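Local coordinates for 4'-phospho-dehydrooxetanocin synthase (Bacillus megaterium, PDB 5UL3), which catalyses the oxidative ring contraction of dAMP to an oxetane aldehyde in oxetanocin A biosynthesis, using cobalamin, a [4Fe-4S] cluster and S-adenosylmethionine, at residues Q441-R445 / Y446-T450; Q454-I457 / A458-V462; Q478-G482 / L483-K487; T550-S553 / R554-Q557. One frame throughout, in Å; residues are numbered along the deposited sequence.

All four contacts are local, made along or at the ends of short helices. Contact 2 is the core member: every touching residue is buried in the middle of helix 452-464, and apolar branches and a buried arginine carry it. Contacts 1, 3 and 4 are partly buried and sit at helix ends, where polar groups do more of the work: a Schellman motif closes helix 440-445, water-bridged amides lie near the start of helix 484-493, and a threonine caps helix 551-563. Contact 1 is the hub, touching the other three: polar groups join helix 440-445 to contact 3, while packing joins it to contacts 2 and 4. Contacts 3 and 4 also meet, loop 478-482 against helix 551-563.

Contact 1: residues Q441-R445 / Y446-T450; sequences QQLKR and YGKGT
Gln442 and Tyr446, one helical turn apart, make the tight side of this helix end. The two side chains run alongside each other, and Gln442 CG, trans to its backbone N (chi1 -170°), lies over one face of the Tyr446 ring, 3.8 Å from its centroid and 20° off the normal, a CH-pi contact. The amide and ring planes are only 22° apart. Their polar ends are close but turn to other partners: Gln442 OE1 to Ser437, its NE2 to Met475 O and Asp477, and Tyr446 OH to Ile474 O. The backbone closes in a Schellman motif. Lys448 N reaches back to Leu443 O at 3.0 Å in a nearly straight bond, and Gly447, with positive phi, gives its N-H to Lys444 O at 3.0 Å from above the carbonyl plane. Beyond the turn, Leu443 CD2 touches Lys448 CG at 3.8 Å and Thr450 OG1 at 3.5 Å. By contrast, Lys444 and Gly449 are the exposed, loosely held members. Lys448, bent at chi2 and chi3, leads its end away from the helix; in the conformer described, one of two, NZ bonds Gly434 O and the side chain is about 4 Å at nearest atoms from the iron-sulfur cluster. The motif thus turns the chain from helix 440-445 toward helix 452-464, with Tyr446 and Lys448 against strand 432-436 and Leu443 against Asn455 of the following helix.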
loop_
_atom_site.group_PDB
_atom_site.type_symbol
_atom_site.label_atom_id
_atom_site.label_comp_id
_atom_site.label_asym_id
_atom_site.label_seq_id
_atom_site.Cartn_x
_atom_site.Cartn_y
_atom_site.Cartn_z
ATOM N N GLN A 441 4.376 -12.888 -25.135
ATOM C CA GLN A 441 3.550 -11.893 -25.819
ATOM C C GLN A 441 2.773 -11.043 -24.820
ATOM O O GLN A 441 2.733 -9.813 -24.930
ATOM C CB GLN A 441 2.574 -12.578 -26.777
ATOM C CG GLN A 441 3.217 -13.193 -27.994
ATOM C CD GLN A 441 2.209 -13.932 -28.860
ATOM O OE1 GLN A 441 1.019 -14.000 -28.539
ATOM N NE2 GLN A 441 2.686 -14.493 -29.968
ATOM N N GLN A 442 2.138 -11.686 -23.836
ATOM C CA GLN A 442 1.347 -10.932 -22.863
ATOM C C GLN A 442 2.231 -10.045 -22.003
ATOM O O GLN A 442 1.870 -8.895 -21.722
ATOM C CB GLN A 442 0.523 -11.885 -21.992
ATOM C CG GLN A 442 -0.514 -11.192 -21.096
ATOM C CD GLN A 442 -1.263 -12.197 -20.238
ATOM O OE1 GLN A 442 -0.653 -13.094 -19.672
ATOM N NE2 GLN A 442 -2.581 -12.079 -20.180
ATOM N N LEU A 443 3.411 -10.538 -21.610
ATOM C CA LEU A 443 4.350 -9.693 -20.878
ATOM C C LEU A 443 4.681 -8.428 -21.661
ATOM O O LEU A 443 4.827 -7.343 -21.086
ATOM C CB LEU A 443 5.626 -10.474 -20.562
ATOM C CG LEU A 443 5.466 -11.458 -19.395
ATOM C CD1 LEU A 443 6.634 -12.429 -19.374
ATOM C CD2 LEU A 443 5.375 -10.695 -18.056
ATOM N N LYS A 444 4.798 -8.545 -22.985
ATOM C CA LYS A 444 5.084 -7.363 -23.782
ATOM C C LYS A 444 3.876 -6.425 -23.842
ATOM O O LYS A 444 4.042 -5.197 -23.785
ATOM C CB LYS A 444 5.541 -7.791 -25.186
ATOM C CG LYS A 444 6.114 -6.662 -26.010
ATOM C CD LYS A 444 6.611 -7.200 -27.346
ATOM C CE LYS A 444 6.366 -6.213 -28.476
ATOM N NZ LYS A 444 6.447 -6.895 -29.800
ATOM N N ARG A 445 2.659 -6.973 -23.984
ATOM C CA ARG A 445 1.461 -6.135 -23.929
ATOM C C ARG A 445 1.353 -5.439 -22.578
ATOM O O ARG A 445 0.830 -4.324 -22.493
ATOM C CB ARG A 445 0.193 -6.960 -24.141
ATOM C CG ARG A 445 -0.039 -7.490 -25.553
ATOM C CD ARG A 445 -1.513 -7.821 -25.729
ATOM N NE ARG A 445 -2.004 -8.905 -24.863
ATOM C CZ ARG A 445 -1.725 -10.194 -25.035
ATOM N NH1 ARG A 445 -0.938 -10.599 -26.036
ATOM N NH2 ARG A 445 -2.239 -11.089 -24.207
ATOM N N TYR A 446 1.840 -6.088 -21.524
ATOM C CA TYR A 446 1.866 -5.522 -20.176
ATOM C C TYR A 446 3.026 -4.554 -19.964
ATOM O O TYR A 446 3.102 -3.920 -18.903
ATOM C CB TYR A 446 1.933 -6.663 -19.147
ATOM C CG TYR A 446 0.652 -7.460 -18.986
ATOM C CD1 TYR A 446 -0.510 -7.127 -19.682
ATOM C CD2 TYR A 446 0.597 -8.537 -18.106
ATOM C CE1 TYR A 446 -1.676 -7.855 -19.516
ATOM C CE2 TYR A 446 -0.551 -9.281 -17.947
ATOM C CZ TYR A 446 -1.693 -8.932 -18.634
ATOM O OH TYR A 446 -2.836 -9.666 -18.440
ATOM N N GLY A 447 3.916 -4.404 -20.945
ATOM C CA GLY A 447 5.063 -3.530 -20.801
ATOM C C GLY A 447 6.010 -3.919 -19.688
ATOM O O GLY A 447 6.729 -3.053 -19.171
ATOM N N LYS A 448 6.056 -5.207 -19.328
ATOM C CA LYS A 448 6.836 -5.652 -18.175
ATOM C C LYS A 448 8.328 -5.737 -18.465
ATOM O O LYS A 448 9.134 -5.654 -17.530
ATOM C CB LYS A 448 6.341 -7.022 -17.682
ATOM C CG LYS A 448 4.927 -7.054 -17.110
ATOM C CD LYS A 448 4.774 -6.152 -15.880
ATOM C CE LYS A 448 5.767 -6.496 -14.784
ATOM N NZ LYS A 448 5.407 -5.803 -13.507
ATOM N N GLY A 449 8.720 -5.899 -19.731
ATOM C CA GLY A 449 10.127 -5.957 -20.076
ATOM C C GLY A 449 10.814 -7.270 -19.759
ATOM O O GLY A 449 12.022 -7.395 -19.995
ATOM N N THR A 450 10.085 -8.256 -19.257
ATOM C CA THR A 450 10.624 -9.523 -18.797
ATOM C C THR A 450 10.220 -10.660 -19.725
ATOM O O THR A 450 9.328 -10.534 -20.578
ATOM C CB THR A 450 10.128 -9.813 -17.369
ATOM O OG1 THR A 450 8.700 -9.722 -17.361
ATOM C CG2 THR A 450 10.701 -8.822 -16.375
#

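Contact 2: residues Q454-I457 / A458-V462; sequences QNII and ALRLV
Ile457 places CG2 trans to its backbone N (chi1 -68° for CG1), and its side chain then lies alongside that of Leu461, pointing the same way. Their meeting point is Ile457 CG2 against Leu461 CD1 at 3.8 Å, an apolar contact one turn apart. Arg460 takes the other course: its chain leaves trans to N and bends at chi3 (-71°), carrying the guanidinium back toward both isoleucines. Ile456 CG2 approaches Arg460 NH2 at 3.6 Å, and Ile457 CG1 lies 4.0 Å from Arg460 NH1; both approaches are oblique to the guanidinium plane. The buried charged group is satisfied by backbone oxygens, NH1 bonding to Leu517 O and NH2 to Asp497 O. Beneath these groups the main chain is regular, with Arg460 N to Ile456 O at 3.0 Å and Leu461 N to Ile457 O also at 3.0 Å. Ile457 and Leu461 pack on helix 510-519, and Ile456 on Phe492 of helix 484-493. The i to i+4 bonding is that of an alpha helix, here the longer of the two helices that connect parallel strands 432-436 and 470-473, part of a beta-alpha-beta unit in the partial TIM barrel of the radical SAM fold.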
loop_
_atom_site.group_PDB
_atom_site.type_symbol
_atom_site.label_atom_id
_atom_site.label_comp_id
_atom_site.label_asym_id
_atom_site.label_seq_id
_atom_site.Cartn_x
_atom_site.Cartn_y
_atom_site.Cartn_z
ATOM N N GLN A 454 12.773 -15.708 -17.383
ATOM C CA GLN A 454 13.368 -14.797 -16.409
ATOM C C GLN A 454 12.539 -14.746 -15.134
ATOM O O GLN A 454 13.088 -14.673 -14.029
ATOM C CB GLN A 454 13.491 -13.404 -17.008
ATOM C CG GLN A 454 13.946 -12.294 -16.073
ATOM C CD GLN A 454 13.973 -10.960 -16.819
ATOM O OE1 GLN A 454 13.409 -10.863 -17.903
ATOM N NE2 GLN A 454 14.601 -9.943 -16.245
ATOM N N ASN A 455 11.213 -14.773 -15.271
ATOM C CA ASN A 455 10.357 -14.780 -14.087
ATOM C C ASN A 455 10.574 -16.043 -13.261
ATOM O O ASN A 455 10.652 -15.978 -12.028
ATOM C CB ASN A 455 8.896 -14.658 -14.512
ATOM C CG ASN A 455 8.523 -13.246 -14.909
ATOM O OD1 ASN A 455 8.977 -12.286 -14.305
ATOM N ND2 ASN A 455 7.676 -13.115 -15.912
ATOM N N ILE A 456 10.653 -17.204 -13.924
ATOM C CA ILE A 456 10.930 -18.458 -13.220
ATOM C C ILE A 456 12.211 -18.338 -12.402
ATOM O O ILE A 456 12.253 -18.684 -11.215
ATOM C CB ILE A 456 11.020 -19.625 -14.220
ATOM C CG1 ILE A 456 9.652 -19.937 -14.834
ATOM C CG2 ILE A 456 11.646 -20.850 -13.549
ATOM C CD1 ILE A 456 8.637 -20.519 -13.818
ATOM N N ILE A 457 13.278 -17.828 -13.023
ATOM C CA ILE A 457 14.558 -17.766 -12.330
ATOM C C ILE A 457 14.503 -16.792 -11.155
ATOM O O ILE A 457 15.092 -17.050 -10.104
ATOM C CB ILE A 457 15.682 -17.415 -13.319
ATOM C CG1 ILE A 457 15.896 -18.585 -14.286
ATOM C CG2 ILE A 457 16.979 -17.098 -12.570
ATOM C CD1 ILE A 457 16.641 -18.195 -15.554
ATOM N N ALA A 458 13.808 -15.658 -11.310
ATOM C CA ALA A 458 13.680 -14.738 -10.186
ATOM C C ALA A 458 13.032 -15.440 -8.998
ATOM O O ALA A 458 13.480 -15.286 -7.859
ATOM C CB ALA A 458 12.865 -13.501 -10.580
ATOM N N LEU A 459 11.987 -16.226 -9.253
ATOM C CA LEU A 459 11.292 -16.915 -8.159
ATOM C C LEU A 459 12.185 -17.968 -7.523
ATOM O O LEU A 459 12.161 -18.168 -6.301
ATOM C CB LEU A 459 10.002 -17.559 -8.664
ATOM C CG LEU A 459 8.953 -16.629 -9.269
ATOM C CD1 LEU A 459 7.711 -17.436 -9.715
ATOM C CD2 LEU A 459 8.588 -15.515 -8.299
ATOM N N ARG A 460 12.982 -18.642 -8.344
ATOM C CA ARG A 460 13.942 -19.626 -7.854
ATOM C C ARG A 460 14.952 -18.991 -6.900
ATOM O O ARG A 460 15.230 -19.521 -5.814
ATOM C CB ARG A 460 14.635 -20.253 -9.072
ATOM C CG ARG A 460 15.416 -21.523 -8.842
ATOM C CD ARG A 460 16.026 -22.040 -10.159
ATOM N NE ARG A 460 15.037 -22.587 -11.082
ATOM C CZ ARG A 460 15.232 -22.728 -12.389
ATOM N NH1 ARG A 460 16.383 -22.350 -12.946
ATOM N NH2 ARG A 460 14.276 -23.236 -13.146
ATOM N N LEU A 461 15.524 -17.851 -7.296
ATOM C CA LEU A 461 16.534 -17.193 -6.477
ATOM C C LEU A 461 15.962 -16.688 -5.152
ATOM O O LEU A 461 16.565 -16.888 -4.090
ATOM C CB LEU A 461 17.168 -16.039 -7.272
ATOM C CG LEU A 461 17.971 -16.494 -8.495
ATOM C CD1 LEU A 461 18.235 -15.335 -9.478
ATOM C CD2 LEU A 461 19.307 -17.119 -8.051
ATOM N N VAL A 462 14.809 -16.021 -5.193
ATOM C CA VAL A 462 14.257 -15.461 -3.958
ATOM C C VAL A 462 13.796 -16.577 -3.030
ATOM O O VAL A 462 14.048 -16.533 -1.819
ATOM C CB VAL A 462 13.112 -14.477 -4.252
ATOM C CG1 VAL A 462 12.479 -13.998 -2.919
ATOM C CG2 VAL A 462 13.654 -13.253 -5.045
#

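Contact 3: residues Q478-G482 / L483-K487; sequences QLMKG and LDNLK
Met480 reaches across the turn to Asn485 and Leu486, the two residues of 483-487 that hold its side chain. Along that segment, Leu483 comes first, directly after Gly482, whose positive phi (78°) carries the extended loop into the turn. Leu483 packs its side chain on Asn590 and Leu593, and its carbonyl oxygen accepts from Lys487 N at 3.1 Å. Asp484 joins the loop through water: one molecule accepts from Asp484 N at 3.0 Å and donates to Lys481 O at the same length. Asn485 repeats the device with a second water, which accepts from Asn485 N at 2.9 Å and lies 2.9 Å from Lys481 O, to which it can donate. The two waters thus join one loop carbonyl to the successive amides of Asp484 and Asn485. The Asn485 side chain and that of Met480 run antiparallel alongside each other, with Met480 CE 3.7 Å from Asn485 CB. The Asn485 amide meets helix 440-445, where OD1 accepts from Arg445 and ND2 bonds to Gln441. At Leu486, CD2 comes 3.7 Å from Met480 SD in an oblique crossing; the methionine extends through chi2 and bends at chi3 (-64°), bringing CE near CD2 as well. The N-terminal part of helix 484-493 lies between helix 440-445, touched by Met480 and Asn485, and helix 588-617, met by Leu483 and Leu486.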
loop_
_atom_site.group_PDB
_atom_site.type_symbol
_atom_site.label_atom_id
_atom_site.label_comp_id
_atom_site.label_asym_id
_atom_site.label_seq_id
_atom_site.Cartn_x
_atom_site.Cartn_y
_atom_site.Cartn_z
ATOM N N GLN A 478 -7.846 -7.766 -22.162
ATOM C CA GLN A 478 -8.876 -7.541 -23.167
ATOM C C GLN A 478 -8.328 -7.555 -24.587
ATOM O O GLN A 478 -9.083 -7.839 -25.523
ATOM C CB GLN A 478 -9.592 -6.214 -22.886
ATOM C CG GLN A 478 -10.520 -6.240 -21.659
ATOM C CD GLN A 478 -9.811 -5.940 -20.337
ATOM O OE1 GLN A 478 -8.581 -5.876 -20.266
ATOM N NE2 GLN A 478 -10.601 -5.736 -19.291
ATOM N N LEU A 479 -7.042 -7.284 -24.777
ATOM C CA LEU A 479 -6.486 -7.269 -26.124
ATOM C C LEU A 479 -5.943 -8.623 -26.558
ATOM O O LEU A 479 -5.413 -8.729 -27.670
ATOM C CB LEU A 479 -5.385 -6.205 -26.231
ATOM C CG LEU A 479 -5.891 -4.789 -25.938
ATOM C CD1 LEU A 479 -4.794 -3.738 -26.078
ATOM C CD2 LEU A 479 -7.072 -4.465 -26.850
ATOM N N MET A 480 -6.077 -9.658 -25.729
ATOM C CA MET A 480 -5.574 -10.980 -26.076
ATOM C C MET A 480 -6.417 -11.595 -27.188
ATOM O O MET A 480 -7.648 -11.624 -27.105
ATOM C CB MET A 480 -5.601 -11.908 -24.859
ATOM C CG MET A 480 -4.951 -13.283 -25.106
ATOM S SD MET A 480 -5.266 -14.422 -23.734
ATOM C CE MET A 480 -4.398 -13.576 -22.386
ATOM N N LYS A 481 -5.746 -12.113 -28.207
ATOM C CA LYS A 481 -6.395 -12.755 -29.344
ATOM C C LYS A 481 -6.042 -14.233 -29.338
ATOM O O LYS A 481 -4.859 -14.591 -29.352
ATOM C CB LYS A 481 -5.965 -12.096 -30.656
ATOM C CG LYS A 481 -6.541 -10.703 -30.842
ATOM C CD LYS A 481 -6.257 -10.139 -32.228
ATOM C CE LYS A 481 -6.989 -8.821 -32.419
ATOM N NZ LYS A 481 -6.695 -8.213 -33.745
ATOM N N GLY A 482 -7.065 -15.076 -29.330
ATOM C CA GLY A 482 -6.874 -16.512 -29.324
ATOM C C GLY A 482 -6.511 -17.028 -27.946
ATOM O O GLY A 482 -6.403 -16.279 -26.976
ATOM N N LEU A 483 -6.289 -18.338 -27.874
ATOM C CA LEU A 483 -6.048 -19.032 -26.616
ATOM C C LEU A 483 -4.570 -19.281 -26.322
ATOM O O LEU A 483 -4.251 -19.774 -25.231
ATOM C CB LEU A 483 -6.802 -20.371 -26.608
ATOM C CG LEU A 483 -8.329 -20.297 -26.701
ATOM C CD1 LEU A 483 -8.947 -21.683 -26.914
ATOM C CD2 LEU A 483 -8.926 -19.642 -25.459
ATOM N N ASP A 484 -3.663 -18.943 -27.248
ATOM C CA ASP A 484 -2.248 -19.291 -27.086
ATOM C C ASP A 484 -1.670 -18.731 -25.787
ATOM O O ASP A 484 -0.930 -19.421 -25.079
ATOM C CB ASP A 484 -1.424 -18.775 -28.269
ATOM C CG ASP A 484 -1.572 -19.631 -29.511
ATOM O OD1 ASP A 484 -2.258 -20.672 -29.443
ATOM O OD2 ASP A 484 -0.992 -19.252 -30.553
ATOM N N ASN A 485 -1.948 -17.458 -25.488
ATOM C CA ASN A 485 -1.380 -16.857 -24.277
ATOM C C ASN A 485 -1.910 -17.527 -23.011
ATOM O O ASN A 485 -1.177 -17.624 -22.017
ATOM C CB ASN A 485 -1.682 -15.360 -24.209
ATOM C CG ASN A 485 -0.958 -14.547 -25.280
ATOM O OD1 ASN A 485 -1.205 -13.364 -25.412
ATOM N ND2 ASN A 485 -0.090 -15.186 -26.055
ATOM N N LEU A 486 -3.164 -17.988 -23.020
ATOM C CA LEU A 486 -3.670 -18.705 -21.847
ATOM C C LEU A 486 -2.954 -20.034 -21.677
ATOM O O LEU A 486 -2.586 -20.406 -20.560
ATOM C CB LEU A 486 -5.185 -18.921 -21.943
ATOM C CG LEU A 486 -6.087 -17.682 -22.063
ATOM C CD1 LEU A 486 -7.541 -18.104 -22.209
ATOM C CD2 LEU A 486 -5.906 -16.693 -20.880
ATOM N N LYS A 487 -2.746 -20.771 -22.772
ATOM C CA LYS A 487 -1.998 -22.018 -22.677
ATOM C C LYS A 487 -0.589 -21.773 -22.164
ATOM O O LYS A 487 -0.083 -22.542 -21.337
ATOM C CB LYS A 487 -1.955 -22.712 -24.041
ATOM C CG LYS A 487 -3.323 -23.117 -24.543
ATOM C CD LYS A 487 -3.211 -23.976 -25.817
ATOM C CE LYS A 487 -4.566 -24.523 -26.239
ATOM N NZ LYS A 487 -4.474 -25.412 -27.448
HETATM O O HOH W 1 -3.422 -15.552 -27.022
HETATM O O HOH W 2 -3.869 -17.361 -29.736
#

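Contact 4: residues T550-S553 / R554-Q557; sequences TPYS and RMVQ
Arg554 N bonds back to Thr550 O at 3.3 Å and Met555 N to Pro551 O at 2.8 Å, which sets the first turn of the helix as alpha-helical. Thr550 is its N-cap: OG1 accepts from Ser553 N at 3.0 Å. Ser553 replies through its side chain, OG donating to Thr550 O at 2.7 Å in the carbonyl plane, on a lone pair, so that this oxygen receives two donors. With chi1 at 67°, Ser553 OG also takes a hydrogen from a water that donates to Gln557 OE1, bridging one turn. On the outer side Arg554, bent at chi3, folds back toward the start of the helix, laying a face of its guanidinium over Thr550 O and Pro551 CA; NH2 is 3.7 Å from Pro551 CG. Tyr552 faces the other way. Its ring meets Val556 CG2 at CE1 (3.8 Å) and Met555 CE at CD2 (4.1 Å), both obliquely, and Met555 SD, 5.1 Å from the ring centroid, makes an oblique Met-aromatic contact. Tyr552 OH bonds to Asp477 and Leu479 N. Helix 551-563 thus packs Tyr552, Ser553 and Val556 on strand 546-547 and Ser553 and Gln557 on strand 580-581, while Thr550 touches the cobalamin-binding Pro322.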
loop_
_atom_site.group_PDB
_atom_site.type_symbol
_atom_site.label_atom_id
_atom_site.label_comp_id
_atom_site.label_asym_id
_atom_site.label_seq_id
_atom_site.Cartn_x
_atom_site.Cartn_y
_atom_site.Cartn_z
ATOM N N THR A 550 -3.652 5.042 -18.256
ATOM C CA THR A 550 -2.694 3.985 -18.519
ATOM C C THR A 550 -2.395 3.872 -20.010
ATOM O O THR A 550 -3.282 4.069 -20.844
ATOM C CB THR A 550 -3.233 2.634 -18.048
ATOM O OG1 THR A 550 -4.529 2.408 -18.629
ATOM C CG2 THR A 550 -3.303 2.590 -16.518
ATOM N N PRO A 551 -1.156 3.504 -20.347
ATOM C CA PRO A 551 -0.870 3.090 -21.729
ATOM C C PRO A 551 -1.813 2.020 -22.231
ATOM O O PRO A 551 -2.190 2.039 -23.410
ATOM C CB PRO A 551 0.578 2.576 -21.635
ATOM C CG PRO A 551 1.176 3.349 -20.522
ATOM C CD PRO A 551 0.051 3.473 -19.508
ATOM N N TYR A 552 -2.216 1.083 -21.368
ATOM C CA TYR A 552 -3.109 0.020 -21.824
ATOM C C TYR A 552 -4.469 0.570 -22.245
ATOM O O TYR A 552 -5.055 0.097 -23.227
ATOM C CB TYR A 552 -3.271 -1.049 -20.741
ATOM C CG TYR A 552 -3.783 -2.382 -21.272
ATOM C CD1 TYR A 552 -5.148 -2.625 -21.396
ATOM C CD2 TYR A 552 -2.900 -3.394 -21.645
ATOM C CE1 TYR A 552 -5.631 -3.842 -21.879
ATOM C CE2 TYR A 552 -3.370 -4.609 -22.137
ATOM C CZ TYR A 552 -4.734 -4.823 -22.248
ATOM O OH TYR A 552 -5.229 -6.011 -22.732
ATOM N N SER A 553 -5.002 1.560 -21.518
ATOM C CA SER A 553 -6.271 2.151 -21.937
ATOM C C SER A 553 -6.129 2.806 -23.305
ATOM O O SER A 553 -7.024 2.694 -24.153
ATOM C CB SER A 553 -6.783 3.166 -20.909
ATOM O OG SER A 553 -5.952 4.318 -20.817
ATOM N N ARG A 554 -4.995 3.452 -23.559
ATOM C CA ARG A 554 -4.796 4.054 -24.874
ATOM C C ARG A 554 -4.583 2.998 -25.955
ATOM O O ARG A 554 -4.999 3.203 -27.103
ATOM C CB ARG A 554 -3.631 5.039 -24.824
ATOM C CG ARG A 554 -3.867 6.150 -23.805
ATOM C CD ARG A 554 -2.874 7.293 -23.932
ATOM N NE ARG A 554 -1.514 6.908 -23.568
ATOM C CZ ARG A 554 -1.037 6.907 -22.326
ATOM N NH1 ARG A 554 -1.811 7.257 -21.300
ATOM N NH2 ARG A 554 0.223 6.553 -22.106
ATOM N N MET A 555 -3.959 1.865 -25.613
ATOM C CA MET A 555 -3.879 0.746 -26.552
ATOM C C MET A 555 -5.265 0.237 -26.907
ATOM O O MET A 555 -5.536 -0.107 -28.065
ATOM C CB MET A 555 -3.039 -0.388 -25.960
ATOM C CG MET A 555 -1.580 -0.038 -25.756
ATOM S SD MET A 555 -0.743 -1.092 -24.535
ATOM C CE MET A 555 -1.014 -2.735 -25.188
ATOM N N VAL A 556 -6.157 0.173 -25.920
ATOM C CA VAL A 556 -7.522 -0.266 -26.175
ATOM C C VAL A 556 -8.245 0.752 -27.046
ATOM O O VAL A 556 -8.919 0.394 -28.020
ATOM C CB VAL A 556 -8.264 -0.499 -24.851
ATOM C CG1 VAL A 556 -9.774 -0.592 -25.083
ATOM C CG2 VAL A 556 -7.739 -1.753 -24.192
ATOM N N GLN A 557 -8.110 2.037 -26.712
ATOM C CA GLN A 557 -8.723 3.080 -27.526
ATOM C C GLN A 557 -8.195 3.043 -28.961
ATOM O O GLN A 557 -8.945 3.287 -29.913
ATOM C CB GLN A 557 -8.487 4.444 -26.875
ATOM C CG GLN A 557 -9.393 4.699 -25.672
ATOM C CD GLN A 557 -8.863 5.770 -24.731
ATOM O OE1 GLN A 557 -7.713 6.196 -24.839
ATOM N NE2 GLN A 557 -9.703 6.204 -23.792
HETATM O O HOH W 3 -6.885 6.791 -21.944
#